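Sugar ABC transporter substrate-binding protein, BlMnBP1 (Bifidobacterium animalis subsp. lactis ATCC 27673, PDB 6I5R) binds mannobiose, and probably hands such manno-oligosaccharides to an ABC transporter for uptake as its extracellular solute-binding component. Local coordinates at residues I164-A176 / Y302-Y314. Numbering follows the deposited sequence.
Sequences IKELPKTPEEFQA and YMPFPITVDGKQY
The N-terminal end of helix 171-184, with the loop leading into it, packs here against the proline-rich exit of strand 300-304, and Pro306 sits in the middle of the joint. Its CB lies 3.6 Å from the carbonyl O of Pro168. Its CG meets the Phe174 ring obliquely, in an off-centre CH-pi contact 4.2 Å from the ring centroid. With CG of Phe174 anti to the backbone N (chi1 -169°), CB and the near part of the ring both lie against Pro306 CG. Pro168 CG lies at the edge of the same ring, in its plane, and also touches Met303 CE at 3.8 Å; the two side chains cross at about a right angle. Leu167 CD1 extends this apolar patch onto Met303 CB, and Tyr154 of strand 139-155 touches both Leu167 and Met303.

The direct polar link is a single short bond: Thr308 OG1 donates to Lys169 O at 2.7 Å, approaching from above the carbonyl plane, 40° out of it. A water hydrogen-bonded to Pro168 O and Pro304 O bridges the two loops a second time. On the helix side, Glu173 N gives a nearly straight bond (170°) to Thr170 OG1, and Lys169 N donates to Glu173 OE1 at 2.9 Å, so the loop presenting Lys169 O is fastened to the first helical turn. Pro306, for its part, centres an inverse gamma turn in which Ile307 N reaches Phe305 O. The whole is a helix N-terminus with Thr170 as N-cap, packed against the loop that follows strand 300-304 and turns at Pro306: plain structural packing within the solute-binding protein fold.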
loop_
_atom_site.group_PDB
_atom_site.type_symbol
_atom_site.label_atom_id
_atom_site.label_comp_id
_atom_site.label_asym_id
_atom_site.label_seq_id
_atom_site.Cartn_x
_atom_site.Cartn_y
_atom_site.Cartn_z
ATOM N N ILE A 164 -7.100 1.690 -28.104
ATOM C CA ILE A 164 -5.767 1.511 -27.547
ATOM C C ILE A 164 -5.288 0.106 -27.898
ATOM O O ILE A 164 -5.934 -0.897 -27.564
ATOM C CB ILE A 164 -5.767 1.758 -26.028
ATOM C CG1 ILE A 164 -6.193 3.207 -25.744
ATOM C CG2 ILE A 164 -4.397 1.436 -25.433
ATOM C CD1 ILE A 164 -6.532 3.488 -24.276
ATOM N N LYS A 165 -4.168 0.031 -28.611
ATOM C CA LYS A 165 -3.644 -1.228 -29.121
ATOM C C LYS A 165 -2.703 -1.910 -28.131
ATOM O O LYS A 165 -2.857 -3.105 -27.856
ATOM C CB LYS A 165 -2.939 -0.965 -30.459
ATOM C CG LYS A 165 -3.881 -0.479 -31.531
ATOM C CD LYS A 165 -3.213 -0.258 -32.876
ATOM C CE LYS A 165 -4.259 -0.214 -34.010
ATOM N NZ LYS A 165 -3.603 -0.364 -35.359
ATOM N N GLU A 166 -1.750 -1.157 -27.584
ATOM C CA GLU A 166 -0.770 -1.638 -26.620
ATOM C C GLU A 166 -0.901 -0.825 -25.347
ATOM O O GLU A 166 -1.355 0.312 -25.380
ATOM C CB GLU A 166 0.634 -1.497 -27.173
ATOM C CG GLU A 166 0.808 -2.332 -28.408
ATOM C CD GLU A 166 1.806 -1.755 -29.370
ATOM O OE1 GLU A 166 2.910 -1.320 -28.929
ATOM O OE2 GLU A 166 1.473 -1.735 -30.569
ATOM N N LEU A 167 -0.525 -1.416 -24.220
ATOM C CA LEU A 167 -0.611 -0.686 -22.965
ATOM C C LEU A 167 0.428 0.432 -22.930
ATOM O O LEU A 167 1.552 0.262 -23.420
ATOM C CB LEU A 167 -0.435 -1.635 -21.786
ATOM C CG LEU A 167 -1.560 -2.680 -21.726
ATOM C CD1 LEU A 167 -1.255 -3.698 -20.612
ATOM C CD2 LEU A 167 -2.928 -2.057 -21.508
ATOM N N PRO A 168 0.080 1.592 -22.374
ATOM C CA PRO A 168 1.027 2.713 -22.348
ATOM C C PRO A 168 2.187 2.429 -21.411
ATOM O O PRO A 168 2.008 1.837 -20.349
ATOM C CB PRO A 168 0.181 3.895 -21.840
ATOM C CG PRO A 168 -0.978 3.278 -21.128
ATOM C CD PRO A 168 -1.245 1.958 -21.859
ATOM N N LYS A 169 3.379 2.864 -21.813
ATOM C CA LYS A 169 4.579 2.594 -21.045
ATOM C C LYS A 169 5.344 3.834 -20.635
ATOM O O LYS A 169 6.343 3.706 -19.919
ATOM C CB LYS A 169 5.506 1.675 -21.851
ATOM C CG LYS A 169 4.913 0.294 -22.129
ATOM C CD LYS A 169 5.774 -0.521 -23.104
ATOM C CE LYS A 169 7.219 -0.684 -22.678
ATOM N NZ LYS A 169 8.107 -1.059 -23.838
ATOM N N THR A 170 4.935 5.008 -21.090
ATOM C CA THR A 170 5.533 6.281 -20.737
ATOM C C THR A 170 4.416 7.231 -20.351
ATOM O O THR A 170 3.246 6.987 -20.664
ATOM C CB THR A 170 6.303 6.867 -21.921
ATOM O OG1 THR A 170 5.333 7.354 -22.858
ATOM C CG2 THR A 170 7.188 5.770 -22.548
ATOM N N PRO A 171 4.740 8.329 -19.676
ATOM C CA PRO A 171 3.683 9.296 -19.347
ATOM C C PRO A 171 3.032 9.889 -20.579
ATOM O O PRO A 171 1.819 10.140 -20.578
ATOM C CB PRO A 171 4.424 10.350 -18.516
ATOM C CG PRO A 171 5.504 9.545 -17.814
ATOM C CD PRO A 171 5.981 8.592 -18.914
ATOM N N GLU A 172 3.813 10.117 -21.638
ATOM C CA GLU A 172 3.248 10.732 -22.833
ATOM C C GLU A 172 2.259 9.796 -23.516
ATOM O O GLU A 172 1.185 10.233 -23.957
ATOM C CB GLU A 172 4.373 11.152 -23.782
ATOM C CG GLU A 172 5.317 12.183 -23.151
ATOM C CD GLU A 172 6.615 11.608 -22.528
ATOM O OE1 GLU A 172 6.595 10.511 -21.881
ATOM O OE2 GLU A 172 7.666 12.312 -22.697
ATOM N N GLU A 173 2.592 8.505 -23.591
ATOM C CA GLU A 173 1.666 7.507 -24.113
ATOM C C GLU A 173 0.403 7.428 -23.259
ATOM O O GLU A 173 -0.706 7.339 -23.790
ATOM C CB GLU A 173 2.360 6.141 -24.193
ATOM C CG GLU A 173 3.599 6.091 -25.130
ATOM C CD GLU A 173 4.150 4.673 -25.360
ATOM O OE1 GLU A 173 3.785 3.737 -24.601
ATOM O OE2 GLU A 173 4.968 4.502 -26.322
ATOM N N PHE A 174 0.549 7.480 -21.929
ATOM C CA PHE A 174 -0.624 7.423 -21.050
ATOM C C PHE A 174 -1.577 8.579 -21.340
ATOM O O PHE A 174 -2.785 8.375 -21.482
ATOM C CB PHE A 174 -0.180 7.440 -19.574
ATOM C CG PHE A 174 -1.285 7.132 -18.573
ATOM C CD1 PHE A 174 -1.991 5.943 -18.635
ATOM C CD2 PHE A 174 -1.597 8.019 -17.567
ATOM C CE1 PHE A 174 -2.975 5.669 -17.701
ATOM C CE2 PHE A 174 -2.588 7.738 -16.649
ATOM C CZ PHE A 174 -3.264 6.569 -16.721
ATOM N N GLN A 175 -1.060 9.814 -21.358
ATOM C CA GLN A 175 -1.905 10.978 -21.640
ATOM C C GLN A 175 -2.555 10.866 -23.025
ATOM O O GLN A 175 -3.725 11.229 -23.210
ATOM C CB GLN A 175 -1.077 12.270 -21.535
ATOM C CG GLN A 175 -0.515 12.611 -20.105
ATOM C CD GLN A 175 -1.620 12.748 -19.055
ATOM O OE1 GLN A 175 -2.720 13.240 -19.358
ATOM N NE2 GLN A 175 -1.326 12.331 -17.808
ATOM N N ALA A 176 -1.824 10.328 -24.001
ATOM C CA ALA A 176 -2.410 10.089 -25.317
ATOM C C ALA A 176 -3.565 9.105 -25.219
ATOM O O ALA A 176 -4.607 9.288 -25.864
ATOM C CB ALA A 176 -1.332 9.562 -26.273
ATOM N N TYR A 302 -4.968 -5.213 -15.090
ATOM C CA TYR A 302 -4.006 -4.572 -14.207
ATOM C C TYR A 302 -2.727 -4.381 -15.000
ATOM O O TYR A 302 -2.227 -5.328 -15.609
ATOM C CB TYR A 302 -3.781 -5.421 -12.952
ATOM C CG TYR A 302 -2.947 -4.737 -11.934
ATOM C CD1 TYR A 302 -3.397 -3.605 -11.265
ATOM C CD2 TYR A 302 -1.725 -5.250 -11.604
ATOM C CE1 TYR A 302 -2.584 -2.987 -10.300
ATOM C CE2 TYR A 302 -0.926 -4.645 -10.672
ATOM C CZ TYR A 302 -1.360 -3.545 -10.014
ATOM O OH TYR A 302 -0.472 -3.027 -9.081
ATOM N N MET A 303 -2.233 -3.156 -15.042
ATOM C CA MET A 303 -1.052 -2.855 -15.823
ATOM C C MET A 303 -0.005 -2.171 -14.974
ATOM O O MET A 303 -0.316 -1.554 -13.947
ATOM C CB MET A 303 -1.387 -1.945 -17.007
ATOM C CG MET A 303 -2.053 -0.653 -16.604
ATOM S SD MET A 303 -2.235 0.369 -18.069
ATOM C CE MET A 303 -0.887 1.454 -17.812
ATOM N N PRO A 304 1.247 -2.238 -15.393
ATOM C CA PRO A 304 2.282 -1.449 -14.722
ATOM C C PRO A 304 1.997 0.035 -14.870
ATOM O O PRO A 304 1.361 0.473 -15.830
ATOM C CB PRO A 304 3.570 -1.865 -15.444
ATOM C CG PRO A 304 3.214 -3.163 -16.161
ATOM C CD PRO A 304 1.791 -3.022 -16.525
ATOM N N PHE A 305 2.460 0.809 -13.900
ATOM C CA PHE A 305 2.428 2.254 -14.044
ATOM C C PHE A 305 3.233 2.637 -15.284
ATOM O O PHE A 305 4.287 2.051 -15.542
ATOM C CB PHE A 305 3.007 2.964 -12.803
ATOM C CG PHE A 305 2.738 4.471 -12.782
ATOM C CD1 PHE A 305 3.646 5.361 -13.341
ATOM C CD2 PHE A 305 1.570 4.983 -12.247
ATOM C CE1 PHE A 305 3.398 6.714 -13.364
ATOM C CE2 PHE A 305 1.319 6.343 -12.270
ATOM C CZ PHE A 305 2.244 7.214 -12.828
ATOM N N PRO A 306 2.785 3.606 -16.053
ATOM C CA PRO A 306 3.433 3.895 -17.351
ATOM C C PRO A 306 4.702 4.736 -17.260
ATOM O O PRO A 306 4.780 5.860 -17.729
ATOM C CB PRO A 306 2.314 4.611 -18.118
ATOM C CG PRO A 306 1.510 5.283 -17.030
ATOM C CD PRO A 306 1.551 4.387 -15.853
ATOM N N ILE A 307 5.717 4.158 -16.635
ATOM C CA ILE A 307 7.072 4.680 -16.693
ATOM C C ILE A 307 7.982 3.553 -17.150
ATOM O O ILE A 307 7.824 2.405 -16.724
ATOM C CB ILE A 307 7.540 5.245 -15.332
ATOM C CG1 ILE A 307 6.850 6.596 -15.065
ATOM C CG2 ILE A 307 9.038 5.472 -15.306
ATOM C CD1 ILE A 307 7.144 7.228 -13.713
ATOM N N THR A 308 8.888 3.883 -18.057
ATOM C CA THR A 308 9.927 2.979 -18.526
ATOM C C THR A 308 11.276 3.578 -18.161
ATOM O O THR A 308 11.524 4.769 -18.389
ATOM C CB THR A 308 9.815 2.746 -20.029
ATOM O OG1 THR A 308 8.519 2.224 -20.346
ATOM C CG2 THR A 308 10.888 1.769 -20.503
ATOM N N VAL A 309 12.126 2.760 -17.562
ATOM C CA VAL A 309 13.453 3.169 -17.118
ATOM C C VAL A 309 14.472 2.435 -17.981
ATOM O O VAL A 309 14.628 1.213 -17.848
ATOM C CB VAL A 309 13.667 2.867 -15.626
ATOM C CG1 VAL A 309 15.078 3.189 -15.189
ATOM C CG2 VAL A 309 12.678 3.682 -14.803
ATOM N N ASP A 310 15.184 3.177 -18.834
ATOM C CA ASP A 310 16.229 2.602 -19.684
ATOM C C ASP A 310 15.712 1.344 -20.369
ATOM O O ASP A 310 16.359 0.289 -20.373
ATOM C CB ASP A 310 17.480 2.293 -18.859
ATOM C CG ASP A 310 18.670 1.873 -19.703
ATOM O OD1 ASP A 310 18.697 2.163 -20.921
ATOM O OD2 ASP A 310 19.574 1.238 -19.129
ATOM N N GLY A 311 14.497 1.439 -20.899
ATOM C CA GLY A 311 13.908 0.347 -21.641
ATOM C C GLY A 311 13.238 -0.750 -20.842
ATOM O O GLY A 311 12.775 -1.722 -21.449
ATOM N N LYS A 312 13.154 -0.645 -19.514
ATOM C CA LYS A 312 12.486 -1.666 -18.723
ATOM C C LYS A 312 11.497 -1.017 -17.763
ATOM O O LYS A 312 11.724 0.088 -17.272
ATOM C CB LYS A 312 13.500 -2.526 -17.911
ATOM C CG LYS A 312 12.852 -3.533 -16.933
ATOM C CD LYS A 312 11.987 -4.582 -17.626
ATOM C CE LYS A 312 12.280 -6.018 -17.079
ATOM N NZ LYS A 312 12.207 -7.115 -18.135
ATOM N N GLN A 313 10.393 -1.688 -17.534
ATOM C CA GLN A 313 9.422 -1.263 -16.542
ATOM C C GLN A 313 9.696 -2.009 -15.249
ATOM O O GLN A 313 10.147 -3.158 -15.266
ATOM C CB GLN A 313 8.004 -1.534 -17.020
ATOM C CG GLN A 313 7.633 -0.693 -18.198
ATOM C CD GLN A 313 6.158 -0.602 -18.359
ATOM O OE1 GLN A 313 5.547 0.430 -18.042
ATOM N NE2 GLN A 313 5.566 -1.655 -18.880
ATOM N N TYR A 314 9.435 -1.333 -14.125
ATOM C CA TYR A 314 9.673 -1.864 -12.793
ATOM C C TYR A 314 8.421 -1.733 -11.938
ATOM O O TYR A 314 7.627 -0.796 -12.104
ATOM C CB TYR A 314 10.806 -1.125 -12.087
ATOM C CG TYR A 314 12.159 -1.345 -12.680
ATOM C CD1 TYR A 314 12.552 -0.646 -13.792
ATOM C CD2 TYR A 314 13.063 -2.247 -12.114
ATOM C CE1 TYR A 314 13.798 -0.828 -14.355
ATOM C CE2 TYR A 314 14.321 -2.434 -12.661
ATOM C CZ TYR A 314 14.668 -1.725 -13.806
ATOM O OH TYR A 314 15.898 -1.868 -14.389
HETATM O O HOH W 1 2.461 0.190 -18.358
#